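Local coordinates for protein methyl-coenzyme M reductase subunit beta (Methanosarcina barkeri, PDB 1E6Y) that forms part of the methyl-coenzyme M reductase complex, which uses coenzyme B and the nickel porphinoid F430 to release methane from methyl-coenzyme M in the last step of methanogenesis, at residues 129-134 / 155-160; 174-179 / 188-193; 309-314 / 391-396. All coordinates share one frame; numbering follows the deposited sequence.

Contact 1 of 3, residues 129-134 / 155-160; sequences VGAAAV and AVWGSY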
loop_
_atom_site.group_PDB
_atom_site.type_symbol
_atom_site.label_atom_id
_atom_site.label_comp_id
_atom_site.label_asym_id
_atom_site.label_seq_id
_atom_site.Cartn_x
_atom_site.Cartn_y
_atom_site.Cartn_z
ATOM N N VAL E 129 9.461 18.569 14.055
ATOM C CA VAL E 129 9.863 19.623 14.985
ATOM C C VAL E 129 9.850 20.990 14.299
ATOM O O VAL E 129 9.347 21.963 14.858
ATOM C CB VAL E 129 11.272 19.357 15.572
ATOM C CG1 VAL E 129 11.709 20.527 16.445
ATOM C CG2 VAL E 129 11.264 18.072 16.391
ATOM N N GLY E 130 10.361 21.048 13.070
ATOM C CA GLY E 130 10.289 22.280 12.298
ATOM C C GLY E 130 8.863 22.779 12.122
ATOM O O GLY E 130 8.558 23.935 12.427
ATOM N N ALA E 131 7.969 21.879 11.720
ATOM C CA ALA E 131 6.565 22.223 11.523
ATOM C C ALA E 131 5.885 22.572 12.846
ATOM O O ALA E 131 5.122 23.532 12.918
ATOM C CB ALA E 131 5.835 21.076 10.836
ATOM N N ALA E 132 6.218 21.832 13.902
ATOM C CA ALA E 132 5.657 22.088 15.227
ATOM C C ALA E 132 6.094 23.455 15.752
ATOM O O ALA E 132 5.286 24.200 16.307
ATOM C CB ALA E 132 6.080 20.996 16.197
ATOM N N ALA E 133 7.355 23.804 15.505
ATOM C CA ALA E 133 7.907 25.085 15.940
ATOM C C ALA E 133 7.231 26.252 15.227
ATOM O O ALA E 133 6.825 27.223 15.867
ATOM C CB ALA E 133 9.408 25.115 15.697
ATOM N N VAL E 134 7.064 26.127 13.911
ATOM C CA VAL E 134 6.370 27.142 13.122
ATOM C C VAL E 134 4.898 27.258 13.529
ATOM O O VAL E 134 4.395 28.361 13.737
ATOM C CB VAL E 134 6.472 26.835 11.604
ATOM C CG1 VAL E 134 5.661 27.840 10.799
ATOM C CG2 VAL E 134 7.923 26.873 11.165
ATOM N N ALA E 155 -2.286 24.776 7.698
ATOM C CA ALA E 155 -1.564 25.704 6.829
ATOM C C ALA E 155 -0.100 25.280 6.751
ATOM O O ALA E 155 0.532 25.394 5.701
ATOM C CB ALA E 155 -1.673 27.128 7.361
ATOM N N VAL E 156 0.391 24.693 7.840
ATOM C CA VAL E 156 1.771 24.230 7.928
ATOM C C VAL E 156 1.904 22.753 7.537
ATOM O O VAL E 156 2.722 22.404 6.685
ATOM C CB VAL E 156 2.332 24.431 9.363
ATOM C CG1 VAL E 156 3.798 24.027 9.422
ATOM C CG2 VAL E 156 2.167 25.883 9.796
ATOM N N TRP E 157 1.053 21.908 8.115
ATOM C CA TRP E 157 1.179 20.453 8.006
ATOM C C TRP E 157 0.385 19.840 6.850
ATOM O O TRP E 157 0.477 18.635 6.606
ATOM C CB TRP E 157 0.728 19.786 9.310
ATOM C CG TRP E 157 1.640 19.988 10.482
ATOM C CD1 TRP E 157 1.681 21.073 11.309
ATOM C CD2 TRP E 157 2.527 19.019 11.053
ATOM N NE1 TRP E 157 2.521 20.834 12.370
ATOM C CE2 TRP E 157 3.056 19.580 12.239
ATOM C CE3 TRP E 157 2.925 17.725 10.681
ATOM C CZ2 TRP E 157 3.960 18.893 13.057
ATOM C CZ3 TRP E 157 3.825 17.041 11.496
ATOM C CH2 TRP E 157 4.330 17.629 12.672
ATOM N N GLY E 158 -0.485 20.630 6.228
ATOM C CA GLY E 158 -1.330 20.111 5.164
ATOM C C GLY E 158 -2.333 19.067 5.632
ATOM O O GLY E 158 -3.030 19.268 6.627
ATOM N N SER E 159 -2.378 17.932 4.937
ATOM C CA SER E 159 -3.362 16.891 5.231
ATOM C C SER E 159 -2.887 15.819 6.207
ATOM O O SER E 159 -3.631 14.889 6.517
ATOM C CB SER E 159 -3.838 16.226 3.941
ATOM O OG SER E 159 -4.972 16.896 3.419
ATOM N N TYR E 160 -1.656 15.947 6.695
ATOM C CA TYR E 160 -1.155 15.062 7.747
ATOM C C TYR E 160 -1.952 15.275 9.040
ATOM O O TYR E 160 -2.040 16.400 9.530
ATOM C CB TYR E 160 0.333 15.336 7.996
ATOM C CG TYR E 160 1.000 14.315 8.897
ATOM C CD1 TYR E 160 1.356 13.056 8.412
ATOM C CD2 TYR E 160 1.230 14.588 10.249
ATOM C CE1 TYR E 160 1.911 12.087 9.251
ATOM C CE2 TYR E 160 1.789 13.628 11.096
ATOM C CZ TYR E 160 2.126 12.381 10.590
ATOM O OH TYR E 160 2.670 11.430 11.421
#

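Contact 2 of 3, residues 174-179 / 188-193; sequences ILSIPQ and LRNIMA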
loop_
_atom_site.group_PDB
_atom_site.type_symbol
_atom_site.label_atom_id
_atom_site.label_comp_id
_atom_site.label_asym_id
_atom_site.label_seq_id
_atom_site.Cartn_x
_atom_site.Cartn_y
_atom_site.Cartn_z
ATOM N N ILE E 174 15.223 17.817 1.668
ATOM C CA ILE E 174 15.886 17.184 0.535
ATOM C C ILE E 174 15.436 15.728 0.380
ATOM O O ILE E 174 15.318 15.223 -0.737
ATOM C CB ILE E 174 17.426 17.250 0.702
ATOM C CG1 ILE E 174 17.878 18.713 0.683
ATOM C CG2 ILE E 174 18.124 16.474 -0.405
ATOM C CD1 ILE E 174 19.315 18.917 1.079
ATOM N N LEU E 175 15.116 15.087 1.502
ATOM C CA LEU E 175 14.679 13.692 1.503
ATOM C C LEU E 175 13.157 13.593 1.409
ATOM O O LEU E 175 12.457 14.606 1.379
ATOM C CB LEU E 175 15.164 12.989 2.775
ATOM C CG LEU E 175 16.664 13.073 3.070
ATOM C CD1 LEU E 175 16.957 12.547 4.467
ATOM C CD2 LEU E 175 17.431 12.283 2.022
ATOM N N SER E 176 12.653 12.367 1.327
ATOM C CA SER E 176 11.214 12.125 1.284
ATOM C C SER E 176 10.739 11.731 2.685
ATOM O O SER E 176 11.212 12.285 3.678
ATOM C CB SER E 176 10.914 11.012 0.276
ATOM O OG SER E 176 9.529 10.926 -0.004
ATOM N N ILE E 177 9.750 10.845 2.762
ATOM C CA ILE E 177 9.418 10.183 4.023
ATOM C C ILE E 177 9.851 8.719 3.941
ATOM O O ILE E 177 9.951 8.158 2.850
ATOM C CB ILE E 177 7.897 10.274 4.347
ATOM C CG1 ILE E 177 7.070 9.522 3.300
ATOM C CG2 ILE E 177 7.467 11.733 4.421
ATOM C CD1 ILE E 177 5.605 9.369 3.675
ATOM N N PRO E 178 10.195 8.104 5.085
ATOM C CA PRO E 178 10.801 6.768 5.080
ATOM C C PRO E 178 9.926 5.705 4.417
ATOM O O PRO E 178 10.436 4.795 3.767
ATOM C CB PRO E 178 11.027 6.471 6.561
ATOM C CG PRO E 178 11.147 7.821 7.191
ATOM C CD PRO E 178 10.159 8.675 6.446
ATOM N N GLN E 179 8.610 5.866 4.525
ATOM C CA GLN E 179 7.672 4.884 3.989
ATOM C C GLN E 179 7.662 4.829 2.463
ATOM O O GLN E 179 7.088 3.911 1.886
ATOM C CB GLN E 179 6.252 5.160 4.490
ATOM C CG GLN E 179 6.085 5.044 5.996
ATOM C CD GLN E 179 6.069 6.394 6.676
ATOM O OE1 GLN E 179 6.982 7.202 6.493
ATOM N NE2 GLN E 179 5.013 6.665 7.433
ATOM N N LEU E 188 18.468 7.727 1.585
ATOM C CA LEU E 188 19.360 8.705 0.961
ATOM C C LEU E 188 19.350 8.597 -0.563
ATOM O O LEU E 188 19.908 9.449 -1.256
ATOM C CB LEU E 188 20.791 8.541 1.491
ATOM C CG LEU E 188 20.968 8.758 2.997
ATOM C CD1 LEU E 188 22.396 8.444 3.416
ATOM C CD2 LEU E 188 20.601 10.191 3.353
ATOM N N ARG E 189 18.716 7.548 -1.082
ATOM C CA ARG E 189 18.529 7.422 -2.526
ATOM C C ARG E 189 17.261 8.086 -3.005
ATOM O O ARG E 189 17.113 8.342 -4.204
ATOM C CB ARG E 189 18.568 5.945 -2.915
ATOM C CG ARG E 189 19.831 5.241 -2.434
ATOM C CD ARG E 189 20.069 3.913 -3.135
ATOM N NE ARG E 189 20.414 4.156 -4.546
ATOM C CZ ARG E 189 20.514 3.112 -5.392
ATOM N NH1 ARG E 189 20.853 3.430 -6.641
ATOM N NH2 ARG E 189 20.291 1.885 -4.969
ATOM N N ASN E 190 16.366 8.443 -2.089
ATOM C CA ASN E 190 15.138 9.119 -2.492
ATOM C C ASN E 190 15.292 10.641 -2.525
ATOM O O ASN E 190 14.657 11.362 -1.751
ATOM C CB ASN E 190 13.976 8.722 -1.577
ATOM C CG ASN E 190 12.626 8.914 -2.246
ATOM O OD1 ASN E 190 12.543 9.433 -3.360
ATOM N ND2 ASN E 190 11.565 8.457 -1.587
ATOM N N ILE E 191 16.125 11.120 -3.447
ATOM C CA ILE E 191 16.351 12.552 -3.634
ATOM C C ILE E 191 16.280 12.850 -5.127
ATOM O O ILE E 191 17.135 12.401 -5.890
ATOM C CB ILE E 191 17.750 12.975 -3.108
ATOM C CG1 ILE E 191 17.900 12.589 -1.634
ATOM C CG2 ILE E 191 17.950 14.476 -3.291
ATOM C CD1 ILE E 191 19.316 12.669 -1.120
ATOM N N MET E 192 15.256 13.587 -5.552
ATOM C CA MET E 192 15.044 13.793 -6.981
ATOM C C MET E 192 16.174 14.618 -7.591
ATOM O O MET E 192 16.781 15.457 -6.918
ATOM C CB MET E 192 13.674 14.439 -7.250
ATOM C CG MET E 192 13.658 15.955 -7.277
ATOM S SD MET E 192 11.977 16.621 -7.383
ATOM C CE MET E 192 11.417 15.948 -8.948
ATOM N N ALA E 193 16.545 14.260 -8.816
ATOM C CA ALA E 193 17.702 14.840 -9.485
ATOM C C ALA E 193 17.635 16.365 -9.552
ATOM O O ALA E 193 18.656 17.039 -9.412
ATOM C CB ALA E 193 17.841 14.255 -10.881
HETATM O O HOH W 1 13.357 13.906 -1.803
#

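Contact 3 of 3, residues 309-314 / 391-396; sequences AATLVN and CAAVAL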
loop_
_atom_site.group_PDB
_atom_site.type_symbol
_atom_site.label_atom_id
_atom_site.label_comp_id
_atom_site.label_asym_id
_atom_site.label_seq_id
_atom_site.Cartn_x
_atom_site.Cartn_y
_atom_site.Cartn_z
ATOM N N ALA E 309 31.353 11.144 -18.164
ATOM C CA ALA E 309 32.048 11.985 -19.137
ATOM C C ALA E 309 31.231 12.117 -20.421
ATOM O O ALA E 309 31.020 13.224 -20.923
ATOM C CB ALA E 309 33.424 11.409 -19.441
ATOM N N ALA E 310 30.683 10.993 -20.881
ATOM C CA ALA E 310 29.832 10.973 -22.066
ATOM C C ALA E 310 28.564 11.792 -21.848
ATOM O O ALA E 310 28.095 12.462 -22.762
ATOM C CB ALA E 310 29.475 9.538 -22.435
ATOM N N THR E 311 28.019 11.743 -20.632
ATOM C CA THR E 311 26.845 12.541 -20.277
ATOM C C THR E 311 27.163 14.032 -20.360
ATOM O O THR E 311 26.421 14.801 -20.974
ATOM C CB THR E 311 26.348 12.215 -18.846
ATOM O OG1 THR E 311 25.888 10.858 -18.793
ATOM C CG2 THR E 311 25.207 13.143 -18.449
ATOM N N LEU E 312 28.286 14.428 -19.770
ATOM C CA LEU E 312 28.702 15.825 -19.782
ATOM C C LEU E 312 28.952 16.328 -21.204
ATOM O O LEU E 312 28.572 17.448 -21.543
ATOM C CB LEU E 312 29.954 16.009 -18.917
ATOM C CG LEU E 312 29.737 15.821 -17.411
ATOM C CD1 LEU E 312 31.057 15.953 -16.670
ATOM C CD2 LEU E 312 28.745 16.851 -16.905
ATOM N N VAL E 313 29.457 15.446 -22.062
ATOM C CA VAL E 313 29.741 15.792 -23.452
ATOM C C VAL E 313 28.467 15.835 -24.300
ATOM O O VAL E 313 28.256 16.785 -25.058
ATOM C CB VAL E 313 30.757 14.797 -24.076
ATOM C CG1 VAL E 313 30.872 15.015 -25.584
ATOM C CG2 VAL E 313 32.119 14.969 -23.419
ATOM N N ASN E 314 27.600 14.839 -24.131
ATOM C CA ASN E 314 26.401 14.721 -24.961
ATOM C C ASN E 314 25.265 15.638 -24.507
ATOM O O ASN E 314 24.612 16.279 -25.333
ATOM C CB ASN E 314 25.915 13.270 -24.991
ATOM C CG ASN E 314 24.978 12.998 -26.154
ATOM O OD1 ASN E 314 25.170 13.511 -27.258
ATOM N ND2 ASN E 314 23.945 12.203 -25.905
ATOM N N CYS E 391 21.738 13.901 -12.540
ATOM C CA CYS E 391 21.834 15.191 -11.863
ATOM C C CYS E 391 22.684 16.182 -12.652
ATOM O O CYS E 391 22.343 17.364 -12.742
ATOM C CB CYS E 391 22.409 15.012 -10.459
ATOM S SG CYS E 391 21.343 14.064 -9.360
ATOM N N ALA E 392 23.774 15.692 -13.237
ATOM C CA ALA E 392 24.627 16.511 -14.101
ATOM C C ALA E 392 23.891 16.931 -15.371
ATOM O O ALA E 392 23.975 18.084 -15.794
ATOM C CB ALA E 392 25.899 15.749 -14.457
ATOM N N ALA E 393 23.123 16.006 -15.942
ATOM C CA ALA E 393 22.348 16.276 -17.153
ATOM C C ALA E 393 21.318 17.379 -16.923
ATOM O O ALA E 393 21.161 18.286 -17.746
ATOM C CB ALA E 393 21.656 15.012 -17.613
ATOM N N VAL E 394 20.635 17.301 -15.786
ATOM C CA VAL E 394 19.648 18.300 -15.403
ATOM C C VAL E 394 20.306 19.665 -15.195
ATOM O O VAL E 394 19.792 20.685 -15.659
ATOM C CB VAL E 394 18.909 17.860 -14.119
ATOM C CG1 VAL E 394 18.069 18.994 -13.571
ATOM C CG2 VAL E 394 18.032 16.662 -14.427
ATOM N N ALA E 395 21.490 19.662 -14.588
ATOM C CA ALA E 395 22.254 20.889 -14.369
ATOM C C ALA E 395 22.648 21.571 -15.682
ATOM O O ALA E 395 22.761 22.793 -15.738
ATOM C CB ALA E 395 23.499 20.585 -13.545
ATOM N N LEU E 396 22.813 20.781 -16.740
ATOM C CA LEU E 396 23.273 21.295 -18.031
ATOM C C LEU E 396 22.144 21.758 -18.951
ATOM O O LEU E 396 22.402 22.314 -20.019
ATOM C CB LEU E 396 24.105 20.232 -18.755
ATOM C CG LEU E 396 25.503 19.937 -18.210
ATOM C CD1 LEU E 396 26.028 18.656 -18.834
ATOM C CD2 LEU E 396 26.434 21.105 -18.502
#

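Contact 1 of 3, residues 129-134 / 155-160
Ala-131 presses its methyl onto one face of the Trp-157 indole. The CB stands 3.4 Å above the ring plane, offset toward the rim, and makes a CH-pi contact with the five-membered ring at 3.7 Å from CB to the centroid, 24° off the normal. Its nearest ring atom is CE2, 3.5 Å from Ala-131 CB, so the methyl sits close to where the two rings fuse. Trp-157 reaches this spot because its CG is anti to the carbonyl carbon (chi1 -70°), while chi2 of 82° stands the ring across the CB bond and presents a broad side to the helix. Further out along the indole, CZ2 comes 3.8 Å from Ala-132 N. Alanine suits position 131, since its single methyl lets the indole lie almost against the helix backbone. The same methyl also meets Val-156, whose CG1 is 3.9 Å from Ala-131 CB; the other branch, CG2, touches Val-134 CG1 at 4.1 Å. The beta-branched valine thus serves two residues about one helical turn apart.

A second shell steadies the indole. Thr-135 OG1 bonds to the Ala-131 carbonyl and is also the partner of a weak hydrogen bond with Trp-157 NE1, and Lys-153 makes a cation-pi contact with the ring. After Trp-157 the chain leaves its helix at Gly-158, whose positive phi favours glycine and starts the corner of a type II' turn from Trp-157 to Tyr-160.

The contact joins helices 125-141 and 149-157 of the N-terminal domain. Val-134 and Val-156 both continue onto Ile-49 of helix 46-55, Ala-133 and Val-134 pack on helix 78-89, and Val-156 bonds through its backbone to Gln-170, just ahead of strand 171-172.

Contact 2 of 3, residues 174-179 / 188-193
Ser-176 CB lies over one face of the Asn-190 side-chain amide, 3.7 Å from Asn-190 CG and displaced from it along the flat group. The amide is brought there by a CG placed anti to the backbone N (chi1 -157°), and Asn-373 and Asn-375 also touch this side chain. Both residues are small and polar, as suits a partly exposed margin. The serine offers its CB to the amide, while its OG hydrogen-bonds to Asn-180 ND2.

Both segments belong to the loop between strand 171-172 and helix 193-199, folded back on itself where the N-terminal and C-terminal family regions meet. Beside the polar pair the two backbones come close with carbonyls facing the same water. The oxygen of Ile-174 and that of Asn-190 are 4.0 Å apart, and the water lies 2.6 Å from Ile-174 O and 2.9 Å from Asn-190 O, placed to donate to each, although further acceptors nearby compete for its protons. Asn-190 is the centre of an inverse gamma turn, with a weak bond from Ile-191 N to Arg-189 O.

Beyond the polar pair the contact is aliphatic. Ile-174 CG2 meets Ile-191 CG2 at 3.5 Å, the two side chains crossing at a slant. Leu-175 uses one branch for two partners: its CD2 is 3.7 Å from Ile-191 CD1 and 4.0 Å from Leu-188 CD2. Tyr-214 of helix 204-221 covers both isoleucines, and Leu-188 reaches Ala-121 of the second beta subunit.

Chemically, then, branched aliphatic chains make up the apolar part of the contact, three of the four buried, whereas two carbonyls that cannot bond to each other share a water placed between them, which probably eases their approach.

Contact 3 of 3, residues 309-314 / 391-396
Leu-312 meets Leu-396 and Ala-392 through one methyl branch. From CB, its CG lies anti to the carbonyl carbon (chi1 -69°), and chi2 of 177° sends CD1 onward in line with the chain, leaving CD2 turned aside to face the opposing helix. There CD2 meets two carbons: Ala-392 CB at 3.9 Å and Leu-396 CD1 at 3.8 Å. The two leucine side chains cross at about a right angle. Leu-396 CD1 comes on past its partner's methyl to the backbone, 3.9 Å from Leu-312 O, so the longer leucine side chain carries the contact on, one turn after the short Ala-392.

This is helix-to-helix packing in the largely helical C-terminal domain, between helices 296-318 and 387-395, closest at Thr-311 and Ala-393, whose CA atoms are 6.6 Å apart. Small residues make that approach possible: Ala-392 and Ala-393 present nothing beyond CB. Thr-311 turns its methyl across to Ala-393, with CG2 anti to the backbone N, and CG2 lies 4.1 Å from Ala-393 CB. Its hydroxyl is bonded to the carbonyl oxygen of Thr-307, one turn back in the same helix, which satisfies the polar atom in a buried place and lets threonine act here as an apolar residue.

Helix 204-221 closes one flank, with Ala-204 against both Leu-312 and Leu-396, and helix 323-339 meets Thr-311 and Ala-393. Both leucines also touch Thr-66 of the gamma subunit, whose Arg-67 NH1 bonds to Ala-395 O.

The three contacts follow one another along the chain, from the N-terminal domain through a connecting loop to the C-terminal domain. Contact 1 and contact 3 lie on opposite sides of the chain's centre, their own centres 37 Å apart. Contact 2 falls between, its centre 19 Å from that of contact 1 and 22 Å from that of contact 3. It touches contact 3 directly, Ala-193 CA lying 3.7 Å from Cys-391 SG, and it shares with contact 1 the neighbourhood of the second beta subunit. The Asn-190 side chain is about 10 Å from bound coenzyme B, whose pocket residues in this chain lie between Phe-358 and Val-378, and so between the two segments of contact 3 in sequence.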